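PDB 3QR0: phospholipase C-beta (PLC-beta) from Sepia officinalis, which is a multidomain phospholipase C of the beta class, combining PH, EF-hand-like and C2 domains with an X-Y TIM barrel that holds a calcium ion. Local coordinates for residues 436-448 with 457-469. Numbering follows the deposited sequence.
Sequences FGELLLDKPIDGH and PTPYDLRKKILIK
I466 pushes its CD1 over one face of the F436 ring in a CH-pi contact, 3.9 Å from the centroid, and L439 CB closes the same hollow. With CG1 anti to the carbonyl carbon (chi1 -68°), the isoleucine crosses the F436 side chain at about a right angle. Two backbone bonds make the single bridge L440-I466: I466 N to L439 O (2.7 Å) and L441 N to I466 O. Alternation along the strand puts I466 and I468 on one face, where L440 CD1 rests on I468 CG1, and L467 on the other, where L441 CD2 dips into the angle between L462 CD2 and L467 CG. K465 bends at chi2 (-68°) and lays its chain past L439 O until NZ grips E438 O at 2.9 Å; a water links NZ to L440 O. I445 CD1 sits in the notch formed by P457 CB and D461 CB, and P457 CA lies over a face of the H448 ring. A water joins H448 NE2 to D461 OD2, while ND1 bonds P455 O. The contact ties the loop after helix 422-436 to strand 466-469, parallel to 412-418 in the X half of the TIM barrel; L414 packs on F436 and I466, and helix 393-403 on F436.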
loop_
_atom_site.group_PDB
_atom_site.type_symbol
_atom_site.label_atom_id
_atom_site.label_comp_id
_atom_site.label_asym_id
_atom_site.label_seq_id
_atom_site.Cartn_x
_atom_site.Cartn_y
_atom_site.Cartn_z
ATOM N N PHE A 436 -26.457 4.946 -1.668
ATOM C CA PHE A 436 -25.719 5.139 -0.418
ATOM C C PHE A 436 -26.571 5.045 0.838
ATOM O O PHE A 436 -26.063 4.651 1.887
ATOM C CB PHE A 436 -24.999 6.494 -0.405
ATOM C CG PHE A 436 -24.036 6.697 -1.544
ATOM C CD1 PHE A 436 -23.251 5.656 -2.018
ATOM C CD2 PHE A 436 -23.894 7.951 -2.125
ATOM C CE1 PHE A 436 -22.359 5.858 -3.064
ATOM C CE2 PHE A 436 -22.996 8.158 -3.171
ATOM C CZ PHE A 436 -22.238 7.114 -3.640
ATOM N N GLY A 437 -27.843 5.431 0.742
ATOM C CA GLY A 437 -28.742 5.463 1.899
ATOM C C GLY A 437 -28.155 6.223 3.082
ATOM O O GLY A 437 -27.765 7.386 2.953
ATOM N N GLU A 438 -28.077 5.543 4.224
ATOM C CA GLU A 438 -27.577 6.121 5.479
ATOM C C GLU A 438 -26.120 6.592 5.411
ATOM O O GLU A 438 -25.727 7.490 6.157
ATOM C CB GLU A 438 -27.704 5.093 6.606
ATOM C CG GLU A 438 -27.545 5.683 8.003
ATOM C CD GLU A 438 -27.666 4.640 9.088
ATOM O OE1 GLU A 438 -26.962 3.608 9.013
ATOM O OE2 GLU A 438 -28.457 4.861 10.023
ATOM N N LEU A 439 -25.326 5.984 4.530
ATOM C CA LEU A 439 -23.915 6.360 4.359
ATOM C C LEU A 439 -23.733 7.808 3.904
ATOM O O LEU A 439 -22.706 8.426 4.183
ATOM C CB LEU A 439 -23.224 5.438 3.346
ATOM C CG LEU A 439 -23.279 3.930 3.592
ATOM C CD1 LEU A 439 -22.623 3.189 2.426
ATOM C CD2 LEU A 439 -22.627 3.567 4.924
ATOM N N LEU A 440 -24.716 8.341 3.189
ATOM C CA LEU A 440 -24.614 9.683 2.632
ATOM C C LEU A 440 -24.760 10.748 3.716
ATOM O O LEU A 440 -25.765 10.776 4.431
ATOM C CB LEU A 440 -25.684 9.882 1.562
ATOM C CG LEU A 440 -25.623 11.176 0.754
ATOM C CD1 LEU A 440 -24.287 11.307 0.027
ATOM C CD2 LEU A 440 -26.785 11.207 -0.234
ATOM N N LEU A 441 -23.758 11.618 3.833
ATOM C CA LEU A 441 -23.833 12.749 4.757
ATOM C C LEU A 441 -24.495 13.916 4.036
ATOM O O LEU A 441 -23.826 14.735 3.401
ATOM C CB LEU A 441 -22.446 13.151 5.276
ATOM C CG LEU A 441 -22.490 14.166 6.428
ATOM C CD1 LEU A 441 -22.965 13.504 7.723
ATOM C CD2 LEU A 441 -21.136 14.826 6.631
ATOM N N ASP A 442 -25.817 13.981 4.136
ATOM C CA ASP A 442 -26.607 14.973 3.403
ATOM C C ASP A 442 -26.978 16.188 4.259
ATOM O O ASP A 442 -27.715 17.059 3.799
ATOM C CB ASP A 442 -27.873 14.319 2.818
ATOM C CG ASP A 442 -28.798 13.763 3.886
ATOM O OD1 ASP A 442 -28.432 13.795 5.080
ATOM O OD2 ASP A 442 -29.895 13.287 3.533
ATOM N N LYS A 443 -26.462 16.237 5.489
ATOM C CA LYS A 443 -26.750 17.311 6.446
ATOM C C LYS A 443 -25.560 17.546 7.383
ATOM O O LYS A 443 -24.814 16.610 7.675
ATOM C CB LYS A 443 -27.948 16.936 7.317
ATOM C CG LYS A 443 -29.310 17.285 6.738
ATOM C CD LYS A 443 -30.418 17.125 7.783
ATOM C CE LYS A 443 -30.144 17.951 9.048
ATOM N NZ LYS A 443 -31.371 18.234 9.843
ATOM N N PRO A 444 -25.399 18.786 7.889
ATOM C CA PRO A 444 -24.384 19.030 8.922
ATOM C C PRO A 444 -24.664 18.237 10.197
ATOM O O PRO A 444 -25.823 17.971 10.509
ATOM C CB PRO A 444 -24.511 20.532 9.199
ATOM C CG PRO A 444 -25.178 21.098 8.006
ATOM C CD PRO A 444 -26.088 20.028 7.498
ATOM N N ILE A 445 -23.612 17.866 10.922
ATOM C CA ILE A 445 -23.758 17.123 12.181
ATOM C C ILE A 445 -23.780 18.066 13.380
ATOM O O ILE A 445 -23.436 19.243 13.258
ATOM C CB ILE A 445 -22.646 16.056 12.359
ATOM C CG1 ILE A 445 -21.264 16.698 12.551
ATOM C CG2 ILE A 445 -22.635 15.112 11.164
ATOM C CD1 ILE A 445 -20.209 15.718 13.005
ATOM N N ASP A 446 -24.175 17.539 14.538
ATOM C CA ASP A 446 -24.263 18.341 15.753
ATOM C C ASP A 446 -22.899 18.867 16.191
ATOM O O ASP A 446 -21.901 18.143 16.154
ATOM C CB ASP A 446 -24.892 17.544 16.899
ATOM C CG ASP A 446 -25.537 18.440 17.928
ATOM O OD1 ASP A 446 -26.584 19.035 17.603
ATOM O OD2 ASP A 446 -25.002 18.559 19.054
ATOM N N GLY A 447 -22.871 20.133 16.595
ATOM C CA GLY A 447 -21.642 20.796 17.025
ATOM C C GLY A 447 -20.851 21.430 15.891
ATOM O O GLY A 447 -19.897 22.167 16.142
ATOM N N HIS A 448 -21.240 21.151 14.645
ATOM C CA HIS A 448 -20.482 21.610 13.482
ATOM C C HIS A 448 -21.380 22.231 12.411
ATOM O O HIS A 448 -21.478 21.716 11.293
ATOM C CB HIS A 448 -19.649 20.459 12.918
ATOM C CG HIS A 448 -18.603 19.969 13.867
ATOM N ND1 HIS A 448 -17.332 20.501 13.910
ATOM C CD2 HIS A 448 -18.651 19.028 14.841
ATOM C CE1 HIS A 448 -16.635 19.892 14.852
ATOM N NE2 HIS A 448 -17.413 18.998 15.436
ATOM N N PRO A 457 -15.657 18.802 11.102
ATOM C CA PRO A 457 -15.712 17.606 11.945
ATOM C C PRO A 457 -14.455 16.751 11.809
ATOM O O PRO A 457 -13.633 16.998 10.926
ATOM C CB PRO A 457 -16.928 16.841 11.404
ATOM C CG PRO A 457 -17.736 17.840 10.673
ATOM C CD PRO A 457 -16.763 18.839 10.128
ATOM N N THR A 458 -14.318 15.757 12.679
ATOM C CA THR A 458 -13.151 14.868 12.674
ATOM C C THR A 458 -13.450 13.617 11.858
ATOM O O THR A 458 -14.617 13.277 11.661
ATOM C CB THR A 458 -12.769 14.432 14.100
ATOM O OG1 THR A 458 -13.706 13.455 14.573
ATOM C CG2 THR A 458 -12.756 15.636 15.059
ATOM N N PRO A 459 -12.408 12.918 11.384
ATOM C CA PRO A 459 -12.692 11.659 10.701
ATOM C C PRO A 459 -13.506 10.695 11.576
ATOM O O PRO A 459 -14.376 9.980 11.068
ATOM C CB PRO A 459 -11.295 11.092 10.403
ATOM C CG PRO A 459 -10.397 12.284 10.361
ATOM C CD PRO A 459 -10.969 13.251 11.364
ATOM N N TYR A 460 -13.236 10.706 12.878
ATOM C CA TYR A 460 -13.955 9.864 13.830
ATOM C C TYR A 460 -15.456 10.199 13.854
ATOM O O TYR A 460 -16.297 9.299 13.899
ATOM C CB TYR A 460 -13.346 10.006 15.229
ATOM C CG TYR A 460 -13.842 8.973 16.213
ATOM C CD1 TYR A 460 -13.304 7.688 16.232
ATOM C CD2 TYR A 460 -14.848 9.276 17.118
ATOM C CE1 TYR A 460 -13.762 6.731 17.133
ATOM C CE2 TYR A 460 -15.308 8.325 18.027
ATOM C CZ TYR A 460 -14.759 7.057 18.021
ATOM O OH TYR A 460 -15.211 6.112 18.911
ATOM N N ASP A 461 -15.783 11.490 13.796
ATOM C CA ASP A 461 -17.183 11.926 13.760
ATOM C C ASP A 461 -17.898 11.383 12.534
ATOM O O ASP A 461 -19.101 11.147 12.577
ATOM C CB ASP A 461 -17.298 13.458 13.715
ATOM C CG ASP A 461 -16.808 14.131 14.977
ATOM O OD1 ASP A 461 -16.832 13.498 16.058
ATOM O OD2 ASP A 461 -16.404 15.315 14.874
ATOM N N LEU A 462 -17.150 11.199 11.445
ATOM C CA LEU A 462 -17.732 10.897 10.146
ATOM C C LEU A 462 -17.417 9.487 9.640
ATOM O O LEU A 462 -17.457 9.241 8.443
ATOM C CB LEU A 462 -17.260 11.942 9.134
ATOM C CG LEU A 462 -17.704 13.382 9.414
ATOM C CD1 LEU A 462 -17.187 14.314 8.341
ATOM C CD2 LEU A 462 -19.218 13.474 9.512
ATOM N N ARG A 463 -17.137 8.560 10.551
ATOM C CA ARG A 463 -16.913 7.171 10.168
ATOM C C ARG A 463 -18.128 6.630 9.427
ATOM O O ARG A 463 -19.268 6.932 9.787
ATOM C CB ARG A 463 -16.635 6.296 11.389
ATOM C CG ARG A 463 -15.237 6.441 11.958
ATOM C CD ARG A 463 -15.118 5.647 13.246
ATOM N NE ARG A 463 -16.030 6.179 14.252
ATOM C CZ ARG A 463 -16.490 5.506 15.306
ATOM N NH1 ARG A 463 -16.133 4.245 15.526
ATOM N NH2 ARG A 463 -17.325 6.102 16.143
ATOM N N LYS A 464 -17.869 5.848 8.381
ATOM C CA LYS A 464 -18.917 5.239 7.561
ATOM C C LYS A 464 -19.817 6.276 6.888
ATOM O O LYS A 464 -20.999 6.020 6.671
ATOM C CB LYS A 464 -19.757 4.262 8.398
ATOM C CG LYS A 464 -18.940 3.143 9.056
ATOM C CD LYS A 464 -19.026 1.845 8.286
ATOM C CE LYS A 464 -20.355 1.138 8.523
ATOM N NZ LYS A 464 -20.721 0.264 7.369
ATOM N N LYS A 465 -19.258 7.439 6.557
ATOM C CA LYS A 465 -19.999 8.473 5.839
ATOM C C LYS A 465 -19.322 8.836 4.519
ATOM O O LYS A 465 -18.089 8.849 4.419
ATOM C CB LYS A 465 -20.168 9.731 6.696
ATOM C CG LYS A 465 -20.944 9.517 7.999
ATOM C CD LYS A 465 -22.404 9.200 7.737
ATOM C CE LYS A 465 -23.154 8.878 9.017
ATOM N NZ LYS A 465 -24.480 8.297 8.693
ATOM N N ILE A 466 -20.152 9.104 3.513
ATOM C CA ILE A 466 -19.712 9.529 2.192
ATOM C C ILE A 466 -20.086 10.996 2.042
ATOM O O ILE A 466 -21.253 11.367 2.221
ATOM C CB ILE A 466 -20.394 8.700 1.084
ATOM C CG1 ILE A 466 -19.895 7.251 1.126
ATOM C CG2 ILE A 466 -20.128 9.318 -0.304
ATOM C CD1 ILE A 466 -20.814 6.263 0.424
ATOM N N LEU A 467 -19.087 11.832 1.764
ATOM C CA LEU A 467 -19.298 13.262 1.571
ATOM C C LEU A 467 -19.235 13.607 0.094
ATOM O O LEU A 467 -18.428 13.037 -0.653
ATOM C CB LEU A 467 -18.263 14.083 2.342
ATOM C CG LEU A 467 -18.481 14.129 3.853
ATOM C CD1 LEU A 467 -17.896 12.891 4.498
ATOM C CD2 LEU A 467 -17.867 15.396 4.454
ATOM N N ILE A 468 -20.096 14.530 -0.319
ATOM C CA ILE A 468 -20.172 14.957 -1.706
ATOM C C ILE A 468 -19.520 16.315 -1.870
ATOM O O ILE A 468 -19.925 17.282 -1.226
ATOM C CB ILE A 468 -21.632 15.085 -2.202
ATOM C CG1 ILE A 468 -22.410 13.789 -1.954
ATOM C CG2 ILE A 468 -21.648 15.441 -3.690
ATOM C CD1 ILE A 468 -21.810 12.572 -2.616
ATOM N N LYS A 469 -18.523 16.371 -2.750
ATOM C CA LYS A 469 -17.882 17.617 -3.148
ATOM C C LYS A 469 -18.429 18.009 -4.518
ATOM O O LYS A 469 -18.133 17.368 -5.531
ATOM C CB LYS A 469 -16.361 17.447 -3.191
ATOM C CG LYS A 469 -15.596 18.600 -3.839
ATOM C CD LYS A 469 -14.127 18.247 -4.031
ATOM C CE LYS A 469 -13.461 19.127 -5.081
ATOM N NZ LYS A 469 -14.078 18.992 -6.445
HETATM O O HOH W 1 -25.512 10.276 7.093
HETATM O O HOH W 2 -21.824 15.667 1.684
HETATM O O HOH W 3 -15.984 17.159 16.626
#